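Local coordinates for protein aerobactin synthase IucC (Klebsiella pneumoniae, PDB 6CN7) that probably catalyses the ATP-dependent attachment of a second N-acetyl-N-hydroxylysine to N-citryl-N-acetyl-N-hydroxylysine, which yields the siderophore aerobactin, at residues Q426-A431 with V440-F445; V320-P325 with E355-W360; A163-L168 with L253-Q258; R450-A455 with D476-D481. The protein carries 5 engineered substitutions. All coordinates share one frame; numbering follows the deposited sequence.

How the contacts relate
Along the chain the order is contact 3, contact 2, contact 1, contact 4, each closing before the next opens. Contacts 1 and 2, with centres about 10 Å apart, meet in one mixed sheet: strand 320-321 runs parallel to strand 436-442, and Leu-442 is probably hydrogen-bonded through its N to Val-320 O and through its O to Leu-322 N. Contact 3 belongs to a separate large antiparallel sheet, yet a probable hydrogen bond from Gln-258 to Gln-426 ties it to contact 1. Contact 4 lies on a small third sheet, its centre about 36 Å from that of contact 3. Contacts 1 and 2 thus join the IucA/IucC and FhuF-like sequence regions into one structure.

Contact 1 (Q426-A431 with V440-F445); sequences QNITLA and VLLKDF
Thr-429 and Leu-441 form an antiparallel hydrogen-bonded pair in a beta hairpin built from strands 428-433 and 436-442. Their backbone bonds are reciprocal: Leu-441 N gives to Thr-429 O over 2.7 Å at 166°, and Thr-429 N gives to Leu-441 O over 3.1 Å at 161°. Thr-429 O also receives a CA-H...O contact from Val-440 CA at 3.5 Å.

The apolar contacts divide between two faces. On one, Val-440 CG2, which stands anti to its own backbone N, meets Ile-428 CG2 at 3.6 Å and Leu-430 CD2 at 4.2 Å; helix 395-417 packs on this face through Leu-402, Val-405 and Val-406. On the other, Leu-441 CD1 touches Ala-431 CB.

Polar side chains add less. Lys-443, bent at chi3 (68°), swings its end across Thr-429 at about a right angle, and NZ makes a weak hydrogen bond to OG1 at 3.2 Å. Asp-444 OD2 lies 3.3 Å from Asn-427 CB, while the same carboxylate forms a salt bridge to Arg-354 through OD1. Two nearly straight backbone bonds and buried methyl packing therefore define this pairing, with the lysine bond a marginal addition.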
loop_
_atom_site.group_PDB
_atom_site.type_symbol
_atom_site.label_atom_id
_atom_site.label_comp_id
_atom_site.label_asym_id
_atom_site.label_seq_id
_atom_site.Cartn_x
_atom_site.Cartn_y
_atom_site.Cartn_z
ATOM N N GLN A 426 10.895 23.056 -13.812
ATOM C CA GLN A 426 10.003 22.815 -12.684
ATOM C C GLN A 426 10.531 23.364 -11.364
ATOM O O GLN A 426 9.785 23.380 -10.380
ATOM C CB GLN A 426 9.730 21.312 -12.540
ATOM C CG GLN A 426 8.951 20.724 -13.717
ATOM C CD GLN A 426 8.615 19.251 -13.553
ATOM O OE1 GLN A 426 7.593 18.785 -14.055
ATOM N NE2 GLN A 426 9.477 18.507 -12.865
ATOM N N ASN A 427 11.789 23.807 -11.315
ATOM C CA ASN A 427 12.348 24.438 -10.125
ATOM C C ASN A 427 12.713 25.898 -10.370
ATOM O O ASN A 427 13.386 26.507 -9.531
ATOM C CB ASN A 427 13.574 23.664 -9.627
ATOM C CG ASN A 427 14.641 23.501 -10.692
ATOM O OD1 ASN A 427 14.405 23.769 -11.869
ATOM N ND2 ASN A 427 15.821 23.050 -10.283
ATOM N N ILE A 428 12.294 26.468 -11.496
ATOM C CA ILE A 428 12.425 27.894 -11.766
ATOM C C ILE A 428 11.023 28.482 -11.797
ATOM O O ILE A 428 10.192 28.082 -12.622
ATOM C CB ILE A 428 13.165 28.159 -13.086
ATOM C CG1 ILE A 428 14.635 27.767 -12.947
ATOM C CG2 ILE A 428 13.039 29.634 -13.496
ATOM C CD1 ILE A 428 15.395 27.791 -14.248
ATOM N N THR A 429 10.758 29.422 -10.897
ATOM C CA THR A 429 9.489 30.128 -10.846
ATOM C C THR A 429 9.684 31.547 -11.361
ATOM O O THR A 429 10.668 32.211 -11.022
ATOM C CB THR A 429 8.932 30.160 -9.419
ATOM O OG1 THR A 429 8.728 28.821 -8.953
ATOM C CG2 THR A 429 7.610 30.917 -9.368
ATOM N N LEU A 430 8.749 32.002 -12.188
ATOM C CA LEU A 430 8.765 33.352 -12.729
ATOM C C LEU A 430 7.628 34.161 -12.126
ATOM O O LEU A 430 6.500 33.670 -12.008
ATOM C CB LEU A 430 8.623 33.347 -14.252
ATOM C CG LEU A 430 9.704 32.627 -15.057
ATOM C CD1 LEU A 430 9.317 32.611 -16.525
ATOM C CD2 LEU A 430 11.057 33.292 -14.863
ATOM N N ALA A 431 7.930 35.398 -11.746
ATOM C CA ALA A 431 6.908 36.345 -11.321
ATOM C C ALA A 431 6.391 37.077 -12.551
ATOM O O ALA A 431 7.159 37.749 -13.247
ATOM C CB ALA A 431 7.469 37.329 -10.297
ATOM N N VAL A 440 12.912 36.299 -11.242
ATOM C CA VAL A 440 12.941 34.853 -11.060
ATOM C C VAL A 440 12.959 34.539 -9.571
ATOM O O VAL A 440 13.500 35.297 -8.758
ATOM C CB VAL A 440 14.150 34.216 -11.778
ATOM C CG1 VAL A 440 15.461 34.566 -11.076
ATOM C CG2 VAL A 440 13.974 32.714 -11.879
ATOM N N LEU A 441 12.343 33.416 -9.209
ATOM C CA LEU A 441 12.340 32.912 -7.842
ATOM C C LEU A 441 12.948 31.518 -7.846
ATOM O O LEU A 441 12.480 30.636 -8.575
ATOM C CB LEU A 441 10.923 32.874 -7.263
ATOM C CG LEU A 441 10.307 34.194 -6.788
ATOM C CD1 LEU A 441 9.995 35.120 -7.949
ATOM C CD2 LEU A 441 9.056 33.921 -5.981
ATOM N N LEU A 442 13.989 31.326 -7.044
ATOM C CA LEU A 442 14.678 30.048 -6.936
ATOM C C LEU A 442 14.393 29.439 -5.571
ATOM O O LEU A 442 14.310 30.157 -4.569
ATOM C CB LEU A 442 16.184 30.227 -7.134
ATOM C CG LEU A 442 16.568 31.052 -8.366
ATOM C CD1 LEU A 442 18.051 31.363 -8.355
ATOM C CD2 LEU A 442 16.176 30.329 -9.645
ATOM N N LYS A 443 14.236 28.114 -5.538
ATOM C CA LYS A 443 13.805 27.438 -4.318
ATOM C C LYS A 443 14.556 26.150 -4.002
ATOM O O LYS A 443 14.650 25.801 -2.821
ATOM C CB LYS A 443 12.305 27.126 -4.393
ATOM C CG LYS A 443 11.880 26.383 -5.658
ATOM C CD LYS A 443 10.370 26.186 -5.726
ATOM C CE LYS A 443 9.637 27.506 -5.927
ATOM N NZ LYS A 443 8.182 27.321 -6.189
ATOM N N ASP A 444 15.097 25.433 -4.986
ATOM C CA ASP A 444 15.690 24.118 -4.762
ATOM C C ASP A 444 17.212 24.221 -4.737
ATOM O O ASP A 444 17.851 24.426 -5.775
ATOM C CB ASP A 444 15.223 23.128 -5.826
ATOM C CG ASP A 444 13.804 22.650 -5.583
ATOM O OD1 ASP A 444 13.493 22.300 -4.428
ATOM O OD2 ASP A 444 12.991 22.635 -6.532
ATOM N N PHE A 445 17.778 24.088 -3.541
ATOM C CA PHE A 445 19.200 23.856 -3.348
ATOM C C PHE A 445 19.356 22.912 -2.170
ATOM O O PHE A 445 18.595 22.971 -1.201
ATOM C CB PHE A 445 19.967 25.153 -3.095
ATOM C CG PHE A 445 19.079 26.344 -2.945
ATOM C CD1 PHE A 445 18.582 26.695 -1.702
ATOM C CD2 PHE A 445 18.722 27.098 -4.051
ATOM C CE1 PHE A 445 17.752 27.786 -1.556
ATOM C CE2 PHE A 445 17.891 28.193 -3.922
ATOM C CZ PHE A 445 17.400 28.540 -2.672
#

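Contact 2 (V320-P325 with E355-W360); sequences VILGEP and ENPCRW
Glu-355 meets Gly-323 through both backbone and side chain, a two-bond link where the end of strand 350-355, in the large antiparallel sheet, comes beside the chain leaving strand 320-321 of the mixed sheet. Glu-355 N gives to Gly-323 O over 2.9 Å, nearly along the C=O axis. In return Gly-323 N gives to Glu-355 OE1 over 2.8 Å at 164°, using the anti lone pair of that oxygen. The carboxylate arrives there because CG is anti to the backbone N (chi1 -154°) and the chain stays extended beyond it. Leu-322 packs on the carbonyl of Glu-355, CD1 3.6 Å from Glu-355 O.

Asn-356 turns the chain: its OD1 accepts from Cys-358 N, an Asx turn. Pro-357 then offers CG to Leu-322 CD1 at 4.0 Å, the two side chains crossing at about a right angle, while Leu-441 of strand 436-442 also packs on the proline. Arg-359 brings NE within 3.6 Å of Glu-355 OE2, a salt bridge in which the carboxylate oxygen lies in plane at the guanidinium edge. OE1 thus takes the glycine N-H, while OE2 faces Arg-359 and also accepts from Trp-360 NE1, which comes from above the carboxylate plane.

Trp-360 ends the segment, its N bonded to Pro-357 O, and its indole turns back to Glu-355, Leu-322 and Val-320. The indole slides past Leu-322 in the opposite direction, with CD1 3.8 Å from Leu-322 CD2. Over one face of the indole stands Val-320, in a CH-pi contact whose CG1 is 3.9 Å from the five-membered ring centroid and 14° off the normal.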
loop_
_atom_site.group_PDB
_atom_site.type_symbol
_atom_site.label_atom_id
_atom_site.label_comp_id
_atom_site.label_asym_id
_atom_site.label_seq_id
_atom_site.Cartn_x
_atom_site.Cartn_y
_atom_site.Cartn_z
ATOM N N VAL A 320 15.132 36.148 -6.538
ATOM C CA VAL A 320 14.731 35.911 -5.157
ATOM C C VAL A 320 15.145 34.503 -4.758
ATOM O O VAL A 320 15.030 33.561 -5.551
ATOM C CB VAL A 320 13.211 36.102 -4.972
ATOM C CG1 VAL A 320 12.786 35.747 -3.545
ATOM C CG2 VAL A 320 12.806 37.529 -5.312
ATOM N N ILE A 321 15.620 34.364 -3.525
ATOM C CA ILE A 321 15.987 33.077 -2.946
ATOM C C ILE A 321 14.926 32.720 -1.914
ATOM O O ILE A 321 14.869 33.324 -0.836
ATOM C CB ILE A 321 17.385 33.122 -2.313
ATOM C CG1 ILE A 321 18.455 33.370 -3.384
ATOM C CG2 ILE A 321 17.678 31.836 -1.544
ATOM C CD1 ILE A 321 18.605 32.253 -4.404
ATOM N N LEU A 322 14.085 31.742 -2.236
ATOM C CA LEU A 322 13.107 31.242 -1.282
ATOM C C LEU A 322 13.805 30.342 -0.271
ATOM O O LEU A 322 14.514 29.403 -0.648
ATOM C CB LEU A 322 11.992 30.487 -2.005
ATOM C CG LEU A 322 11.157 31.343 -2.966
ATOM C CD1 LEU A 322 10.187 30.490 -3.762
ATOM C CD2 LEU A 322 10.404 32.428 -2.212
ATOM N N GLY A 323 13.607 30.631 1.014
ATOM C CA GLY A 323 14.363 29.994 2.069
ATOM C C GLY A 323 13.649 28.807 2.701
ATOM O O GLY A 323 12.460 28.573 2.505
ATOM N N GLU A 324 14.427 28.046 3.477
ATOM C CA GLU A 324 13.934 26.927 4.277
ATOM C C GLU A 324 14.116 27.280 5.748
ATOM O O GLU A 324 15.163 26.978 6.341
ATOM C CB GLU A 324 14.678 25.637 3.931
ATOM C CG GLU A 324 14.401 25.125 2.527
ATOM C CD GLU A 324 15.124 23.827 2.223
ATOM O OE1 GLU A 324 15.929 23.380 3.071
ATOM O OE2 GLU A 324 14.883 23.254 1.138
ATOM N N PRO A 325 13.135 27.927 6.386
ATOM C CA PRO A 325 13.349 28.384 7.769
ATOM C C PRO A 325 13.368 27.267 8.796
ATOM O O PRO A 325 13.999 27.432 9.847
ATOM C CB PRO A 325 12.177 29.345 8.004
ATOM C CG PRO A 325 11.130 28.912 7.033
ATOM C CD PRO A 325 11.865 28.417 5.828
ATOM N N GLU A 355 9.601 28.487 1.891
ATOM C CA GLU A 355 9.009 29.800 1.687
ATOM C C GLU A 355 8.182 29.799 0.405
ATOM O O GLU A 355 8.693 29.475 -0.671
ATOM C CB GLU A 355 10.115 30.850 1.624
ATOM C CG GLU A 355 9.690 32.242 2.020
ATOM C CD GLU A 355 10.869 33.185 2.143
ATOM O OE1 GLU A 355 12.019 32.714 2.028
ATOM O OE2 GLU A 355 10.646 34.396 2.353
ATOM N N ASN A 356 6.905 30.146 0.527
ATOM C CA ASN A 356 6.011 30.249 -0.619
ATOM C C ASN A 356 6.275 31.559 -1.364
ATOM O O ASN A 356 6.546 32.582 -0.734
ATOM C CB ASN A 356 4.554 30.189 -0.151
ATOM C CG ASN A 356 3.550 30.224 -1.293
ATOM O OD1 ASN A 356 3.699 30.979 -2.253
ATOM N ND2 ASN A 356 2.502 29.417 -1.176
ATOM N N PRO A 357 6.221 31.557 -2.701
ATOM C CA PRO A 357 6.423 32.816 -3.436
ATOM C C PRO A 357 5.591 33.985 -2.930
ATOM O O PRO A 357 6.079 35.122 -2.928
ATOM C CB PRO A 357 6.040 32.430 -4.870
ATOM C CG PRO A 357 6.432 31.004 -4.972
ATOM C CD PRO A 357 6.180 30.397 -3.612
ATOM N N CYS A 358 4.352 33.743 -2.493
ATOM C CA CYS A 358 3.462 34.843 -2.134
ATOM C C CYS A 358 4.063 35.758 -1.076
ATOM O O CYS A 358 3.634 36.912 -0.954
ATOM C CB CYS A 358 2.120 34.301 -1.639
ATOM S SG CYS A 358 2.116 33.810 0.096
ATOM N N ARG A 359 5.037 35.274 -0.305
ATOM C CA ARG A 359 5.714 36.135 0.661
ATOM C C ARG A 359 6.399 37.310 -0.028
ATOM O O ARG A 359 6.369 38.438 0.476
ATOM C CB ARG A 359 6.728 35.318 1.464
ATOM C CG ARG A 359 6.235 34.913 2.853
ATOM C CD ARG A 359 6.822 33.585 3.311
ATOM N NE ARG A 359 7.805 33.745 4.382
ATOM C CZ ARG A 359 7.528 33.653 5.679
ATOM N NH1 ARG A 359 6.292 33.403 6.091
ATOM N NH2 ARG A 359 8.495 33.812 6.575
ATOM N N TRP A 360 7.013 37.068 -1.184
ATOM C CA TRP A 360 7.820 38.070 -1.866
ATOM C C TRP A 360 7.115 38.718 -3.051
ATOM O O TRP A 360 7.690 39.614 -3.677
ATOM C CB TRP A 360 9.135 37.440 -2.338
ATOM C CG TRP A 360 10.059 37.079 -1.216
ATOM C CD1 TRP A 360 10.127 35.885 -0.560
ATOM C CD2 TRP A 360 11.048 37.924 -0.615
ATOM N NE1 TRP A 360 11.097 35.934 0.411
ATOM C CE2 TRP A 360 11.678 37.175 0.398
ATOM C CE3 TRP A 360 11.463 39.241 -0.835
ATOM C CZ2 TRP A 360 12.698 37.698 1.190
ATOM C CZ3 TRP A 360 12.476 39.758 -0.049
ATOM C CH2 TRP A 360 13.082 38.988 0.952
#

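Contact 3 (A163-L168 with L253-Q258); sequences ANTFRL and LWLAQQ
Trp-254 O is approached by two neighbours of the facing strand: Phe-166 N donates a hydrogen bond to it over 3.1 Å, in the carbonyl plane and on a lone pair, and Thr-165 CA makes a CA-H...O contact, also at 3.1 Å. The return bond, Trp-254 N to Phe-166 O, is shorter at 2.7 Å. Together these bonds mark an antiparallel hydrogen-bonded pair between strands 165-174 and 252-256 of a large antiparallel sheet. The short strand axes run at 120° to each other, so the strands splay strongly from a straight antiparallel pair. Strand 165-174 is also bonded to strand 244-250, where Leu-168 pairs with Phe-250 through the backbone.

On the face carrying the aromatic residues, the Phe-166 ring is turned back over the pair: its CG sits between backbone N and carbonyl carbon (chi1 52°), which puts Trp-254 O above one ring face. Tyr-158 meets the same phenyl edge-to-face. Leu-168 lies over one face of the Trp-254 indole in a CH-pi contact, its CD1 standing 3.9 Å from the five-membered ring centroid and 27° off the normal, while Phe-166 O lies in plane at the indole edge. Leu-263 and Ile-274, from the next two strands, touch both Leu-168 and Trp-254, extending this buried layer.

The other face is more open to solvent. Leu-253 straddles two neighbours, CD1 lying 3.7 Å from Thr-165 OG1 and CD2 3.8 Å from Arg-167 CG. Leu-255, its CG anti to the backbone N, reaches farther back along the facing segment and sets CD1 3.6 Å from Asn-164 O.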
loop_
_atom_site.group_PDB
_atom_site.type_symbol
_atom_site.label_atom_id
_atom_site.label_comp_id
_atom_site.label_asym_id
_atom_site.label_seq_id
_atom_site.Cartn_x
_atom_site.Cartn_y
_atom_site.Cartn_z
ATOM N N ALA A 163 -4.816 17.212 -9.332
ATOM C CA ALA A 163 -5.195 18.429 -8.609
ATOM C C ALA A 163 -6.167 18.131 -7.469
ATOM O O ALA A 163 -7.061 18.924 -7.170
ATOM C CB ALA A 163 -5.787 19.469 -9.562
ATOM N N ASN A 164 -5.994 16.984 -6.826
ATOM C CA ASN A 164 -6.785 16.653 -5.653
ATOM C C ASN A 164 -6.048 17.067 -4.382
ATOM O O ASN A 164 -4.823 17.201 -4.358
ATOM C CB ASN A 164 -7.094 15.158 -5.615
ATOM C CG ASN A 164 -8.181 14.764 -6.596
ATOM O OD1 ASN A 164 -9.175 15.474 -6.758
ATOM N ND2 ASN A 164 -7.997 13.632 -7.261
ATOM N N THR A 165 -6.817 17.273 -3.321
ATOM C CA THR A 165 -6.284 17.723 -2.045
ATOM C C THR A 165 -6.414 16.620 -1.001
ATOM O O THR A 165 -7.131 15.634 -1.185
ATOM C CB THR A 165 -7.001 18.988 -1.570
ATOM O OG1 THR A 165 -8.393 18.708 -1.372
ATOM C CG2 THR A 165 -6.849 20.104 -2.588
ATOM N N PHE A 166 -5.710 16.803 0.113
ATOM C CA PHE A 166 -5.723 15.803 1.170
ATOM C C PHE A 166 -5.169 16.414 2.448
ATOM O O PHE A 166 -4.423 17.397 2.423
ATOM C CB PHE A 166 -4.920 14.558 0.774
ATOM C CG PHE A 166 -3.523 14.857 0.292
ATOM C CD1 PHE A 166 -3.283 15.150 -1.041
ATOM C CD2 PHE A 166 -2.451 14.842 1.172
ATOM C CE1 PHE A 166 -2.002 15.420 -1.488
ATOM C CE2 PHE A 166 -1.168 15.112 0.730
ATOM C CZ PHE A 166 -0.944 15.401 -0.601
ATOM N N ARG A 167 -5.561 15.818 3.569
ATOM C CA ARG A 167 -5.020 16.176 4.869
ATOM C C ARG A 167 -3.730 15.410 5.132
ATOM O O ARG A 167 -3.456 14.373 4.523
ATOM C CB ARG A 167 -6.028 15.876 5.980
ATOM C CG ARG A 167 -7.194 16.839 6.052
ATOM C CD ARG A 167 -8.074 16.527 7.250
ATOM N NE ARG A 167 -9.211 17.437 7.356
ATOM C CZ ARG A 167 -10.179 17.321 8.259
ATOM N NH1 ARG A 167 -10.159 16.328 9.139
ATOM N NH2 ARG A 167 -11.174 18.198 8.281
ATOM N N LEU A 168 -2.938 15.935 6.058
ATOM C CA LEU A 168 -1.725 15.267 6.495
ATOM C C LEU A 168 -2.003 14.405 7.718
ATOM O O LEU A 168 -2.902 14.688 8.516
ATOM C CB LEU A 168 -0.636 16.285 6.824
ATOM C CG LEU A 168 -0.234 17.215 5.680
ATOM C CD1 LEU A 168 0.798 18.222 6.164
ATOM C CD2 LEU A 168 0.291 16.421 4.491
ATOM N N LEU A 253 -6.213 21.255 4.010
ATOM C CA LEU A 253 -6.060 20.416 2.833
ATOM C C LEU A 253 -4.865 20.890 2.019
ATOM O O LEU A 253 -4.670 22.094 1.824
ATOM C CB LEU A 253 -7.330 20.461 1.982
ATOM C CG LEU A 253 -8.598 19.887 2.615
ATOM C CD1 LEU A 253 -9.808 20.146 1.725
ATOM C CD2 LEU A 253 -8.441 18.396 2.872
ATOM N N TRP A 254 -4.069 19.938 1.543
ATOM C CA TRP A 254 -2.827 20.242 0.849
ATOM C C TRP A 254 -2.894 19.755 -0.592
ATOM O O TRP A 254 -3.616 18.810 -0.915
ATOM C CB TRP A 254 -1.631 19.604 1.565
ATOM C CG TRP A 254 -1.359 20.223 2.903
ATOM C CD1 TRP A 254 -1.931 19.884 4.092
ATOM C CD2 TRP A 254 -0.453 21.296 3.185
ATOM N NE1 TRP A 254 -1.436 20.675 5.098
ATOM C CE2 TRP A 254 -0.527 21.551 4.567
ATOM C CE3 TRP A 254 0.415 22.064 2.403
ATOM C CZ2 TRP A 254 0.232 22.541 5.185
ATOM C CZ3 TRP A 254 1.166 23.046 3.016
ATOM C CH2 TRP A 254 1.071 23.275 4.395
ATOM N N LEU A 255 -2.113 20.407 -1.450
ATOM C CA LEU A 255 -2.121 20.162 -2.884
ATOM C C LEU A 255 -0.691 19.912 -3.336
ATOM O O LEU A 255 0.221 20.652 -2.953
ATOM C CB LEU A 255 -2.727 21.355 -3.629
ATOM C CG LEU A 255 -2.723 21.342 -5.154
ATOM C CD1 LEU A 255 -3.695 20.305 -5.683
ATOM C CD2 LEU A 255 -3.067 22.725 -5.675
ATOM N N ALA A 256 -0.496 18.875 -4.147
ATOM C CA ALA A 256 0.843 18.488 -4.568
ATOM C C ALA A 256 1.349 19.395 -5.681
ATOM O O ALA A 256 0.591 19.810 -6.562
ATOM C CB ALA A 256 0.854 17.035 -5.043
ATOM N N GLN A 257 2.643 19.700 -5.632
ATOM C CA GLN A 257 3.314 20.418 -6.703
ATOM C C GLN A 257 3.923 19.420 -7.686
ATOM O O GLN A 257 3.817 18.201 -7.524
ATOM C CB GLN A 257 4.390 21.346 -6.136
ATOM C CG GLN A 257 3.880 22.383 -5.145
ATOM C CD GLN A 257 4.999 23.248 -4.590
ATOM O OE1 GLN A 257 6.144 23.163 -5.035
ATOM N NE2 GLN A 257 4.673 24.083 -3.611
ATOM N N GLN A 258 4.581 19.944 -8.722
ATOM C CA GLN A 258 5.256 19.077 -9.682
ATOM C C GLN A 258 6.292 18.192 -9.002
ATOM O O GLN A 258 6.492 17.044 -9.414
ATOM C CB GLN A 258 5.911 19.918 -10.777
ATOM C CG GLN A 258 4.926 20.557 -11.751
ATOM C CD GLN A 258 4.238 19.544 -12.645
ATOM O OE1 GLN A 258 3.016 19.555 -12.790
ATOM N NE2 GLN A 258 5.022 18.667 -13.264
#

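Contact 4 (R450-A455 with D476-D481); sequences RLVKDA and DYLIHD
Leu-478 lays its forked end over the backbone of strand 449-452, a helix-on-sheet packing in which helix 475-499 lies against a small mixed sheet. The axes of the two short segments approach to 8.7 Å at 139°. With CG anti to the carbonyl carbon (chi1 -64°), the branch is directed at the strand, where CD1 goes to Val-452 and CD2 to Arg-450. CD1 sits 3.5 Å from Val-452 CA and 3.6 Å from Val-452 CB, the two side chains crossing at about a right angle. It also lies 3.7 Å from Leu-451 C, so it rests on the main chain as well as on the side chain. CD2 reaches Arg-450, two residues before Val-452, at 3.7 Å from its CB. Leu-451 points away from the helix, where Met-459 and Leu-462 pack on it.

Strand 419-421, next to strand 449-452 in the sheet, widens the landing: Ala-420 touches both Leu-478 and Asp-481. One helical turn after the leucine, Asp-481 lies across the extended Arg-450 side chain at about a right angle. Their charged groups do not form a salt bridge; the guanidinium and carboxylate planes are 47° apart, and a mutual attraction is probably modest. Asp-481 OD2 stands 4.1 Å from Arg-450 CD and 4.7 Å from Arg-450 NE.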
loop_
_atom_site.group_PDB
_atom_site.type_symbol
_atom_site.label_atom_id
_atom_site.label_comp_id
_atom_site.label_asym_id
_atom_site.label_seq_id
_atom_site.Cartn_x
_atom_site.Cartn_y
_atom_site.Cartn_z
ATOM N N ARG A 450 26.110 22.577 -6.417
ATOM C CA ARG A 450 27.476 22.113 -6.611
ATOM C C ARG A 450 28.430 23.302 -6.642
ATOM O O ARG A 450 28.033 24.438 -6.916
ATOM C CB ARG A 450 27.609 21.294 -7.907
ATOM C CG ARG A 450 26.809 19.991 -7.910
ATOM C CD ARG A 450 27.088 19.174 -9.164
ATOM N NE ARG A 450 26.300 17.943 -9.223
ATOM C CZ ARG A 450 26.645 16.795 -8.646
ATOM N NH1 ARG A 450 27.770 16.701 -7.947
ATOM N NH2 ARG A 450 25.859 15.732 -8.765
ATOM N N LEU A 451 29.705 23.026 -6.365
ATOM C CA LEU A 451 30.735 24.052 -6.301
ATOM C C LEU A 451 31.886 23.686 -7.228
ATOM O O LEU A 451 32.046 22.531 -7.630
ATOM C CB LEU A 451 31.263 24.228 -4.875
ATOM C CG LEU A 451 30.240 24.575 -3.795
ATOM C CD1 LEU A 451 30.881 24.479 -2.424
ATOM C CD2 LEU A 451 29.681 25.963 -4.033
ATOM N N VAL A 452 32.696 24.689 -7.555
ATOM C CA VAL A 452 33.844 24.518 -8.437
ATOM C C VAL A 452 35.044 24.082 -7.610
ATOM O O VAL A 452 35.257 24.565 -6.491
ATOM C CB VAL A 452 34.139 25.820 -9.210
ATOM C CG1 VAL A 452 34.633 26.920 -8.271
ATOM C CG2 VAL A 452 35.146 25.567 -10.325
ATOM N N LYS A 453 35.838 23.163 -8.165
ATOM C CA LYS A 453 37.029 22.696 -7.464
ATOM C C LYS A 453 38.015 23.830 -7.223
ATOM O O LYS A 453 38.693 23.852 -6.189
ATOM C CB LYS A 453 37.698 21.571 -8.256
ATOM N N ASP A 454 38.108 24.775 -8.155
ATOM C CA ASP A 454 38.994 25.917 -7.975
ATOM C C ASP A 454 38.611 26.690 -6.717
ATOM O O ASP A 454 37.450 26.711 -6.303
ATOM C CB ASP A 454 38.928 26.837 -9.196
ATOM C CG ASP A 454 39.318 26.133 -10.478
ATOM O OD1 ASP A 454 39.615 24.921 -10.424
ATOM O OD2 ASP A 454 39.328 26.790 -11.539
ATOM N N ALA A 455 39.605 27.330 -6.109
ATOM C CA ALA A 455 39.406 28.099 -4.883
ATOM C C ALA A 455 39.194 29.559 -5.265
ATOM O O ALA A 455 40.151 30.290 -5.537
ATOM C CB ALA A 455 40.592 27.935 -3.941
ATOM N N ASP A 476 34.349 22.274 -16.232
ATOM C CA ASP A 476 33.614 21.578 -17.285
ATOM C C ASP A 476 32.465 20.749 -16.722
ATOM O O ASP A 476 31.472 20.519 -17.419
ATOM C CB ASP A 476 34.562 20.692 -18.093
ATOM C CG ASP A 476 35.385 21.481 -19.094
ATOM O OD1 ASP A 476 35.436 22.725 -18.977
ATOM O OD2 ASP A 476 35.975 20.861 -20.005
ATOM N N TYR A 477 32.582 20.285 -15.475
ATOM C CA TYR A 477 31.458 19.606 -14.836
ATOM C C TYR A 477 30.283 20.557 -14.634
ATOM O O TYR A 477 29.120 20.162 -14.786
ATOM C CB TYR A 477 31.883 19.021 -13.486
ATOM C CG TYR A 477 32.286 17.561 -13.493
ATOM C CD1 TYR A 477 31.372 16.565 -13.814
ATOM C CD2 TYR A 477 33.574 17.178 -13.137
ATOM C CE1 TYR A 477 31.738 15.228 -13.805
ATOM C CE2 TYR A 477 33.945 15.846 -13.119
ATOM C CZ TYR A 477 33.025 14.876 -13.457
ATOM O OH TYR A 477 33.398 13.551 -13.443
ATOM N N LEU A 478 30.566 21.816 -14.291
ATOM C CA LEU A 478 29.516 22.724 -13.844
ATOM C C LEU A 478 28.797 23.409 -14.997
ATOM O O LEU A 478 27.638 23.803 -14.842
ATOM C CB LEU A 478 30.106 23.776 -12.903
ATOM C CG LEU A 478 30.683 23.238 -11.591
ATOM C CD1 LEU A 478 31.285 24.370 -10.780
ATOM C CD2 LEU A 478 29.621 22.506 -10.779
ATOM N N ILE A 479 29.453 23.570 -16.148
ATOM C CA ILE A 479 28.774 24.161 -17.299
ATOM C C ILE A 479 27.500 23.392 -17.619
ATOM O O ILE A 479 26.462 23.984 -17.934
ATOM C CB ILE A 479 29.726 24.205 -18.511
ATOM C CG1 ILE A 479 30.811 25.262 -18.298
ATOM C CG2 ILE A 479 28.961 24.493 -19.809
ATOM C CD1 ILE A 479 30.285 26.684 -18.201
ATOM N N HIS A 480 27.558 22.061 -17.539
ATOM C CA HIS A 480 26.411 21.249 -17.939
ATOM C C HIS A 480 25.187 21.560 -17.087
ATOM O O HIS A 480 24.057 21.568 -17.588
ATOM C CB HIS A 480 26.768 19.768 -17.858
ATOM C CG HIS A 480 27.803 19.351 -18.855
ATOM N ND1 HIS A 480 27.509 19.127 -20.182
ATOM C CD2 HIS A 480 29.134 19.139 -18.723
ATOM C CE1 HIS A 480 28.611 18.786 -20.823
ATOM N NE2 HIS A 480 29.612 18.786 -19.961
ATOM N N ASP A 481 25.388 21.816 -15.791
ATOM C CA ASP A 481 24.278 22.238 -14.943
ATOM C C ASP A 481 23.523 23.404 -15.565
ATOM O O ASP A 481 22.332 23.594 -15.288
ATOM C CB ASP A 481 24.790 22.623 -13.546
ATOM C CG ASP A 481 24.406 21.607 -12.476
ATOM O OD1 ASP A 481 23.766 20.590 -12.812
ATOM O OD2 ASP A 481 24.744 21.830 -11.291
#